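Local structure of phenylacetic acid degradation-related protein (Ralstonia eutropha JMP134, 2PIM) at residues V28-D33 with E40-A45; G99-R104 with G119-D124; N89-R94 with V128-A133. The protein probably hydrolyses acyl-CoA thioesters, as a dimeric hot-dog-fold member of the PaaI-like thioesterase family. All coordinates share one frame; numbering follows the deposited sequence.

Contact 1. Residues V28-D33 with E40-A45; sequences VIRAVD and ESDYVA
Arg30 reaches along the face of the hairpin shared by Val28, Ala31, Glu40 and Asp42 and ends on the carboxylate of Asp42. Its CB lies near Glu40 O. With CG anti to the carbonyl carbon (chi1 -58°) and further bends at chi2 and chi3, the chain curls back over Asp42: Arg30 CG and Arg30 CD each pass 3.2 Å from Asp42 OD2. NE and CZ stay farther off, Arg30 CZ 3.7 Å from Asp42 OD2. The guanidinium then offers NH1 to the same oxygen, Arg30 NH1 to Asp42 OD2 2.7 Å, a salt bridge on the syn lone pair and almost in the guanidinium plane. Of the guanidinium nitrogens NH1 makes the bridge to Asp42, and the guanidinium and carboxylate planes stand 71° apart. Asp42 OD1 is bound by Arg102, so each carboxylate oxygen has an arginine partner.

Beneath this bridge the two strands pair antiparallel. Val28 and Asp42 exchange two backbone hydrogen bonds, the shorter being Asp42 N to Val28 O at 2.8 Å. Farther along, Glu40 O accepts from Arg30 N at 2.8 Å and weakly from Ala31 N, while Glu40 N returns a bond to Ala31 O. Here Ala31 CB rests 3.8 Å from Glu40 CB. On the other face Ile29 CD1 lies 4.1 Å from Ser41 CB, and Ile29 continues onto Met11 and Leu12 of helix 7-12. Two residues, Arg30 and Ala31, thus stand against the single Glu40, which is the signature of a classic beta bulge in an antiparallel hairpin, here at the edge of the curved hot-dog sheet.

Contact 2. Residues G99-R104 with G119-D124; sequences GLLRGR and GELSQD
Backbone hydrogen bonds between Arg102 and Ser122, and between Arg104 and Glu120, join the two strands as hydrogen-bonded antiparallel pairs. The shortest of the four runs from Arg102 N to Ser122 O at 2.8 Å. Between these pairs Gly103 faces Leu121 in a non-hydrogen-bonded pair, where Gly103 CA also makes a CA-H...O contact with Glu120 O.

A side-chain bond extends the pairing toward Gly99. Gln123 is stretched out, CG anti to the backbone N (chi1 -171°), and its NE2 donates to Leu100 O at 3.0 Å. Leu100 O lies in the amide plane of Gln123, but NE2 sits well above the carbonyl plane of Leu100. The other end of this amide, OE1, accepts from Gln97 N, so its rotation is fixed from both ends.

The apolar contacts lie on the face turned to helix 58-75. Leu101 CD2 packs 3.9 Å from Leu121 CG, and Leu121 CD1 comes within 3.7 Å of Gly103 CA. Both leucines continue onto Leu61, as expected of the hot-dog fold, in which a curved antiparallel sheet wraps a long central helix.

Polar and charged groups occupy the reverse face. Here Arg102 CG lies over the centre of the Arg104 guanidinium, 3.1 Å above its plane, while Ser122 OG lies in that plane at the edge, 3.8 Å from Arg104 NH1. A water connects Ser122 OG with Arg102 O and, weakly, with Arg104 NH1. Both arginines have their strongest partner in Glu40 of strand 38-45. At the turn end, a second water donates to Leu100 O and accepts from Asp124 N.

Contact 3. Residues N89-R94 with V128-A133; sequences NLSFLR and VATATA
Val128 O is gripped by two successive backbone N-H groups, Leu93 N at 2.8 Å and Arg94 N at 3.1 Å. Both donors approach from the same face of its carbonyl plane, and the Arg94 bond is the more sharply angled at the oxygen, with C=O...N 122°. This double acceptance closes the pairing where the chain leaves strand 84-92. Leu93 CB lies over the same oxygen, and Leu93 CD2 meets Thr130 CG2 at 4.0 Å, the two side chains crossing at about a right angle. Arg94 turns its own end away, and its NH1 donates to Leu127 O.

From here the strands run antiparallel in regular alternation. Ser91 and Thr130 form one hydrogen-bonded pair, with Thr130 N to Ser91 O at 2.8 Å, and Asn89 and Thr132 form the next. On the polar face, Thr130 holds OG1 between its backbone N and carbonyl carbon (chi1 58°), which brings OG1 to 3.5 Å from Ser91 CB. Asn89 points its amide beyond the pair, where OD1 accepts from Asn87 of the second subunit.

The opposite face is apolar. Leu90 CD2 packs 3.8 Å from Ala131 CB, and Phe92 CD1 approaches Ala129 CB obliquely at 4.2 Å. Ala129 and Ala131 both touch Leu65 of helix 58-75, as does Leu90. Strand 84-92 also pairs antiparallel with a strand of the second subunit, as in other hot-dog proteins. The chemistry is therefore divided: one face is apolar and set against helix 58-75, while the outer edge of strand 84-92, through its backbone and the amide of Asn89, carries the sheet into the second subunit.

All three contacts are antiparallel pairs of one curved sheet, each partly buried. Contacts 1 and 2 adjoin through neighbouring strands 38-45 and 99-107, contacts 2 and 3 through strands 114-123 and 126-136, whereas contacts 1 and 3 have centres about 17 Å apart and do not touch. Contact 1 pairs the strands of a hairpin at one edge of the sheet and adds a salt bridge to its backbone bonds; its acidic residues meet the arginines of contact 2, where Glu40 OE2 to Arg102 NH1 is 2.6 Å. Contacts 2 and 3 both send leucines toward helix 58-75, but contact 3 relies more on neutral side chains and alone reaches the second subunit.

Contact 1. Residues V28-D33 with E40-A45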
loop_
_atom_site.group_PDB
_atom_site.type_symbol
_atom_site.label_atom_id
_atom_site.label_comp_id
_atom_site.label_asym_id
_atom_site.label_seq_id
_atom_site.Cartn_x
_atom_site.Cartn_y
_atom_site.Cartn_z
ATOM N N VAL A 28 14.917 -4.110 5.631
ATOM C CA VAL A 28 16.253 -4.734 5.745
ATOM C C VAL A 28 16.100 -6.196 5.449
ATOM O O VAL A 28 15.449 -6.939 6.215
ATOM C CB VAL A 28 16.884 -4.604 7.163
ATOM C CG1 VAL A 28 18.266 -5.176 7.179
ATOM C CG2 VAL A 28 16.926 -3.163 7.621
ATOM N N ILE A 29 16.738 -6.610 4.356
ATOM C CA ILE A 29 16.670 -7.982 3.881
ATOM C C ILE A 29 17.402 -8.865 4.868
ATOM O O ILE A 29 18.562 -8.633 5.176
ATOM C CB ILE A 29 17.371 -8.139 2.522
ATOM C CG1 ILE A 29 16.756 -7.228 1.451
ATOM C CG2 ILE A 29 17.372 -9.596 2.090
ATOM C CD1 ILE A 29 15.449 -7.597 1.041
ATOM N N ARG A 30 16.733 -9.898 5.359
ATOM C CA ARG A 30 17.351 -10.783 6.325
ATOM C C ARG A 30 17.709 -12.158 5.738
ATOM O O ARG A 30 18.550 -12.806 6.281
ATOM C CB ARG A 30 16.429 -10.943 7.545
ATOM C CG ARG A 30 16.086 -9.648 8.239
ATOM C CD ARG A 30 17.344 -8.886 8.690
ATOM N NE ARG A 30 18.154 -9.655 9.632
ATOM C CZ ARG A 30 17.927 -9.722 10.944
ATOM N NH1 ARG A 30 16.912 -9.064 11.474
ATOM N NH2 ARG A 30 18.750 -10.408 11.735
ATOM N N ALA A 31 17.088 -12.593 4.645
ATOM C CA ALA A 31 17.299 -13.940 4.121
ATOM C C ALA A 31 16.863 -14.032 2.687
ATOM O O ALA A 31 15.889 -13.388 2.286
ATOM C CB ALA A 31 16.536 -14.965 4.954
ATOM N N VAL A 32 17.611 -14.795 1.900
ATOM C CA VAL A 32 17.223 -15.089 0.522
ATOM C C VAL A 32 17.546 -16.535 0.225
ATOM O O VAL A 32 18.545 -17.070 0.695
ATOM C CB VAL A 32 17.970 -14.237 -0.533
ATOM C CG1 VAL A 32 17.126 -14.126 -1.801
ATOM C CG2 VAL A 32 18.285 -12.865 -0.014
ATOM N N ASP A 33 16.693 -17.173 -0.553
ATOM C CA ASP A 33 16.937 -18.529 -0.993
ATOM C C ASP A 33 16.385 -18.612 -2.398
ATOM O O ASP A 33 15.185 -18.757 -2.605
ATOM C CB ASP A 33 16.241 -19.509 -0.053
ATOM C CG ASP A 33 16.735 -20.950 -0.204
ATOM O OD1 ASP A 33 17.196 -21.377 -1.289
ATOM O OD2 ASP A 33 16.615 -21.677 0.797
ATOM N N GLU A 40 13.142 -12.917 2.896
ATOM C CA GLU A 40 12.651 -12.414 4.160
ATOM C C GLU A 40 13.224 -11.003 4.350
ATOM O O GLU A 40 14.381 -10.763 4.017
ATOM C CB GLU A 40 13.130 -13.361 5.239
ATOM C CG GLU A 40 12.367 -13.355 6.535
ATOM C CD GLU A 40 12.435 -14.727 7.272
ATOM O OE1 GLU A 40 11.716 -15.691 6.926
ATOM O OE2 GLU A 40 13.228 -14.833 8.207
ATOM N N SER A 41 12.391 -10.069 4.795
ATOM C CA SER A 41 12.825 -8.719 5.092
ATOM C C SER A 41 12.147 -8.198 6.371
ATOM O O SER A 41 10.981 -8.500 6.655
ATOM C CB SER A 41 12.524 -7.794 3.899
ATOM O OG SER A 41 12.967 -6.455 4.119
ATOM N N ASP A 42 12.888 -7.415 7.135
ATOM C CA ASP A 42 12.312 -6.640 8.218
ATOM C C ASP A 42 11.723 -5.339 7.680
ATOM O O ASP A 42 12.180 -4.849 6.662
ATOM C CB ASP A 42 13.389 -6.274 9.228
ATOM C CG ASP A 42 13.879 -7.456 10.004
ATOM O OD1 ASP A 42 13.069 -8.368 10.246
ATOM O OD2 ASP A 42 15.068 -7.457 10.380
ATOM N N TYR A 43 10.736 -4.800 8.388
ATOM C CA TYR A 43 10.164 -3.496 8.116
ATOM C C TYR A 43 9.912 -2.822 9.478
ATOM O O TYR A 43 9.819 -3.507 10.513
ATOM C CB TYR A 43 8.863 -3.607 7.246
ATOM C CG TYR A 43 9.160 -4.177 5.868
ATOM C CD1 TYR A 43 9.720 -3.388 4.875
ATOM C CD2 TYR A 43 8.958 -5.518 5.594
ATOM C CE1 TYR A 43 10.035 -3.905 3.642
ATOM C CE2 TYR A 43 9.294 -6.055 4.369
ATOM C CZ TYR A 43 9.852 -5.257 3.403
ATOM O OH TYR A 43 10.217 -5.816 2.195
ATOM N N VAL A 44 9.847 -1.486 9.482
ATOM C CA VAL A 44 9.524 -0.729 10.697
ATOM C C VAL A 44 8.311 0.146 10.360
ATOM O O VAL A 44 8.332 0.892 9.378
ATOM C CB VAL A 44 10.693 0.156 11.194
ATOM C CG1 VAL A 44 10.261 1.028 12.369
ATOM C CG2 VAL A 44 11.894 -0.684 11.606
ATOM N N ALA A 45 7.243 0.005 11.152
ATOM C CA ALA A 45 6.110 0.905 11.071
ATOM C C ALA A 45 6.392 2.048 12.064
ATOM O O ALA A 45 6.648 1.799 13.237
ATOM C CB ALA A 45 4.814 0.162 11.404
#

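Contact 2. Residues G99-R104 with G119-D124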
loop_
_atom_site.group_PDB
_atom_site.type_symbol
_atom_site.label_atom_id
_atom_site.label_comp_id
_atom_site.label_asym_id
_atom_site.label_seq_id
_atom_site.Cartn_x
_atom_site.Cartn_y
_atom_site.Cartn_z
ATOM N N GLY A 99 6.372 -0.343 15.280
ATOM C CA GLY A 99 7.471 -1.221 15.653
ATOM C C GLY A 99 7.878 -2.091 14.479
ATOM O O GLY A 99 7.468 -1.851 13.345
ATOM N N LEU A 100 8.712 -3.082 14.760
ATOM C CA LEU A 100 9.205 -4.020 13.759
ATOM C C LEU A 100 8.112 -4.969 13.238
ATOM O O LEU A 100 7.223 -5.373 13.976
ATOM C CB LEU A 100 10.322 -4.869 14.344
ATOM C CG LEU A 100 11.777 -4.457 14.208
ATOM C CD1 LEU A 100 12.596 -5.335 15.146
ATOM C CD2 LEU A 100 12.231 -4.615 12.772
ATOM N N LEU A 101 8.223 -5.318 11.960
ATOM C CA LEU A 101 7.462 -6.401 11.332
ATOM C C LEU A 101 8.423 -7.198 10.496
ATOM O O LEU A 101 9.480 -6.717 10.121
ATOM C CB LEU A 101 6.323 -5.895 10.416
ATOM C CG LEU A 101 5.225 -5.023 11.074
ATOM C CD1 LEU A 101 5.510 -3.535 10.986
ATOM C CD2 LEU A 101 3.894 -5.314 10.466
ATOM N N ARG A 102 8.021 -8.420 10.207
ATOM C CA ARG A 102 8.783 -9.365 9.425
ATOM C C ARG A 102 7.962 -9.721 8.189
ATOM O O ARG A 102 6.864 -10.287 8.318
ATOM C CB ARG A 102 8.970 -10.627 10.259
ATOM C CG ARG A 102 9.558 -11.826 9.542
ATOM C CD ARG A 102 10.798 -11.460 8.811
ATOM N NE ARG A 102 11.804 -10.907 9.728
ATOM C CZ ARG A 102 12.875 -11.556 10.189
ATOM N NH1 ARG A 102 13.180 -12.785 9.809
ATOM N NH2 ARG A 102 13.669 -10.958 11.021
ATOM N N GLY A 103 8.516 -9.421 7.016
ATOM C CA GLY A 103 7.912 -9.772 5.753
ATOM C C GLY A 103 8.552 -11.000 5.169
ATOM O O GLY A 103 9.783 -11.100 5.117
ATOM N N ARG A 104 7.726 -11.931 4.711
ATOM C CA ARG A 104 8.227 -13.174 4.049
ATOM C C ARG A 104 7.576 -13.327 2.663
ATOM O O ARG A 104 6.374 -13.171 2.530
ATOM C CB ARG A 104 7.964 -14.405 4.932
ATOM C CG ARG A 104 8.746 -14.362 6.241
ATOM C CD ARG A 104 8.712 -15.661 7.103
ATOM N NE ARG A 104 9.340 -15.443 8.438
ATOM C CZ ARG A 104 8.731 -14.971 9.553
ATOM N NH1 ARG A 104 7.443 -14.688 9.602
ATOM N NH2 ARG A 104 9.423 -14.813 10.665
ATOM N N GLY A 119 3.155 -12.998 -0.284
ATOM C CA GLY A 119 3.828 -12.330 0.791
ATOM C C GLY A 119 2.994 -12.468 2.055
ATOM O O GLY A 119 1.785 -12.545 1.969
ATOM N N GLU A 120 3.668 -12.547 3.209
ATOM C CA GLU A 120 3.030 -12.567 4.531
ATOM C C GLU A 120 3.775 -11.569 5.403
ATOM O O GLU A 120 4.977 -11.400 5.270
ATOM C CB GLU A 120 3.115 -13.955 5.112
ATOM C CG GLU A 120 2.351 -14.962 4.246
ATOM C CD GLU A 120 2.559 -16.434 4.625
ATOM O OE1 GLU A 120 3.453 -16.709 5.481
ATOM O OE2 GLU A 120 1.808 -17.293 4.056
ATOM N N LEU A 121 3.041 -10.855 6.237
ATOM C CA LEU A 121 3.634 -9.878 7.130
ATOM C C LEU A 121 3.200 -10.264 8.540
ATOM O O LEU A 121 1.987 -10.418 8.811
ATOM C CB LEU A 121 3.137 -8.484 6.757
ATOM C CG LEU A 121 3.928 -7.239 7.044
ATOM C CD1 LEU A 121 5.353 -7.215 6.437
ATOM C CD2 LEU A 121 3.101 -6.074 6.524
ATOM N N SER A 122 4.204 -10.430 9.407
ATOM C CA SER A 122 4.011 -10.739 10.809
ATOM C C SER A 122 4.566 -9.674 11.730
ATOM O O SER A 122 5.540 -8.981 11.406
ATOM C CB SER A 122 4.716 -12.056 11.191
ATOM O OG SER A 122 4.124 -13.108 10.479
ATOM N N GLN A 123 3.935 -9.613 12.902
ATOM C CA GLN A 123 4.373 -8.823 14.021
ATOM C C GLN A 123 4.009 -9.596 15.291
ATOM O O GLN A 123 2.882 -10.089 15.422
ATOM C CB GLN A 123 3.669 -7.480 14.026
ATOM C CG GLN A 123 4.250 -6.551 15.048
ATOM C CD GLN A 123 3.666 -5.173 14.964
ATOM O OE1 GLN A 123 2.470 -4.979 15.213
ATOM N NE2 GLN A 123 4.500 -4.195 14.625
ATOM N N ASP A 124 4.971 -9.682 16.207
ATOM C CA ASP A 124 4.864 -10.402 17.478
ATOM C C ASP A 124 4.365 -11.833 17.316
ATOM O O ASP A 124 3.582 -12.345 18.136
ATOM C CB ASP A 124 4.012 -9.622 18.496
ATOM C CG ASP A 124 4.569 -8.214 18.798
ATOM O OD1 ASP A 124 5.789 -7.960 18.609
ATOM O OD2 ASP A 124 3.762 -7.350 19.224
HETATM O O HOH W 1 7.539 -7.915 15.852
HETATM O O HOH W 2 5.881 -13.350 7.761
#

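Contact 3. Residues N89-R94 with V128-A133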
loop_
_atom_site.group_PDB
_atom_site.type_symbol
_atom_site.label_atom_id
_atom_site.label_comp_id
_atom_site.label_asym_id
_atom_site.label_seq_id
_atom_site.Cartn_x
_atom_site.Cartn_y
_atom_site.Cartn_z
ATOM N N ASN A 89 -2.967 -7.967 -4.375
ATOM C CA ASN A 89 -4.163 -8.143 -3.604
ATOM C C ASN A 89 -3.742 -8.302 -2.169
ATOM O O ASN A 89 -2.934 -9.178 -1.862
ATOM C CB ASN A 89 -4.976 -9.370 -4.069
ATOM C CG ASN A 89 -6.294 -9.523 -3.288
ATOM O OD1 ASN A 89 -6.345 -10.242 -2.307
ATOM N ND2 ASN A 89 -7.337 -8.827 -3.716
ATOM N N LEU A 90 -4.305 -7.474 -1.300
ATOM C CA LEU A 90 -3.913 -7.387 0.097
ATOM C C LEU A 90 -5.068 -7.811 0.972
ATOM O O LEU A 90 -6.170 -7.396 0.738
ATOM C CB LEU A 90 -3.602 -5.932 0.466
ATOM C CG LEU A 90 -2.502 -5.291 -0.358
ATOM C CD1 LEU A 90 -2.438 -3.793 -0.009
ATOM C CD2 LEU A 90 -1.152 -5.976 -0.177
ATOM N N SER A 91 -4.783 -8.656 1.961
ATOM C CA SER A 91 -5.747 -9.109 2.922
ATOM C C SER A 91 -5.177 -8.694 4.253
ATOM O O SER A 91 -3.988 -8.954 4.552
ATOM C CB SER A 91 -5.939 -10.646 2.879
ATOM O OG SER A 91 -6.385 -11.093 1.612
ATOM N N PHE A 92 -6.047 -8.084 5.048
ATOM C CA PHE A 92 -5.719 -7.528 6.338
ATOM C C PHE A 92 -6.409 -8.379 7.379
ATOM O O PHE A 92 -7.618 -8.440 7.402
ATOM C CB PHE A 92 -6.216 -6.073 6.442
ATOM C CG PHE A 92 -5.687 -5.190 5.350
ATOM C CD1 PHE A 92 -4.328 -4.975 5.235
ATOM C CD2 PHE A 92 -6.537 -4.606 4.419
ATOM C CE1 PHE A 92 -3.812 -4.209 4.215
ATOM C CE2 PHE A 92 -6.019 -3.805 3.396
ATOM C CZ PHE A 92 -4.652 -3.623 3.292
ATOM N N LEU A 93 -5.608 -8.996 8.234
ATOM C CA LEU A 93 -6.001 -10.121 9.023
ATOM C C LEU A 93 -6.117 -9.704 10.469
ATOM O O LEU A 93 -7.101 -10.037 11.133
ATOM C CB LEU A 93 -4.923 -11.194 8.869
ATOM C CG LEU A 93 -5.112 -12.346 7.856
ATOM C CD1 LEU A 93 -5.615 -11.934 6.532
ATOM C CD2 LEU A 93 -3.818 -13.113 7.697
ATOM N N ARG A 94 -5.072 -9.014 10.952
ATOM C CA ARG A 94 -4.966 -8.530 12.326
ATOM C C ARG A 94 -4.312 -7.167 12.365
ATOM O O ARG A 94 -3.472 -6.866 11.520
ATOM C CB ARG A 94 -4.092 -9.455 13.179
ATOM C CG ARG A 94 -4.528 -10.872 13.185
ATOM C CD ARG A 94 -3.590 -11.751 13.984
ATOM N NE ARG A 94 -4.212 -13.061 14.178
ATOM C CZ ARG A 94 -4.194 -14.059 13.295
ATOM N NH1 ARG A 94 -3.558 -13.943 12.131
ATOM N NH2 ARG A 94 -4.813 -15.198 13.584
ATOM N N VAL A 128 -0.228 -10.381 10.324
ATOM C CA VAL A 128 -1.112 -9.221 10.289
ATOM C C VAL A 128 -1.774 -9.008 8.912
ATOM O O VAL A 128 -2.921 -8.522 8.828
ATOM C CB VAL A 128 -0.410 -7.968 10.824
ATOM C CG1 VAL A 128 -0.032 -8.185 12.298
ATOM C CG2 VAL A 128 0.816 -7.608 10.038
ATOM N N ALA A 129 -1.064 -9.364 7.844
ATOM C CA ALA A 129 -1.564 -9.156 6.527
ATOM C C ALA A 129 -0.893 -10.117 5.564
ATOM O O ALA A 129 0.242 -10.543 5.802
ATOM C CB ALA A 129 -1.312 -7.713 6.090
ATOM N N THR A 130 -1.610 -10.465 4.496
ATOM C CA THR A 130 -1.033 -11.227 3.395
ATOM C C THR A 130 -1.222 -10.527 2.063
ATOM O O THR A 130 -2.071 -9.643 1.930
ATOM C CB THR A 130 -1.638 -12.643 3.326
ATOM O OG1 THR A 130 -3.026 -12.549 3.170
ATOM C CG2 THR A 130 -1.383 -13.407 4.593
ATOM N N ALA A 131 -0.471 -10.990 1.073
ATOM C CA ALA A 131 -0.561 -10.509 -0.273
ATOM C C ALA A 131 -0.348 -11.580 -1.344
ATOM O O ALA A 131 0.368 -12.565 -1.149
ATOM C CB ALA A 131 0.456 -9.434 -0.510
ATOM N N THR A 132 -0.925 -11.296 -2.510
ATOM C CA THR A 132 -0.634 -11.968 -3.746
ATOM C C THR A 132 -0.242 -10.903 -4.756
ATOM O O THR A 132 -1.006 -9.965 -4.998
ATOM C CB THR A 132 -1.938 -12.713 -4.218
ATOM O OG1 THR A 132 -2.176 -13.819 -3.336
ATOM C CG2 THR A 132 -1.801 -13.214 -5.637
ATOM N N ALA A 133 0.918 -11.056 -5.354
ATOM C CA ALA A 133 1.414 -10.157 -6.383
ATOM C C ALA A 133 1.518 -10.877 -7.696
ATOM O O ALA A 133 2.009 -12.001 -7.751
ATOM C CB ALA A 133 2.789 -9.652 -6.014
#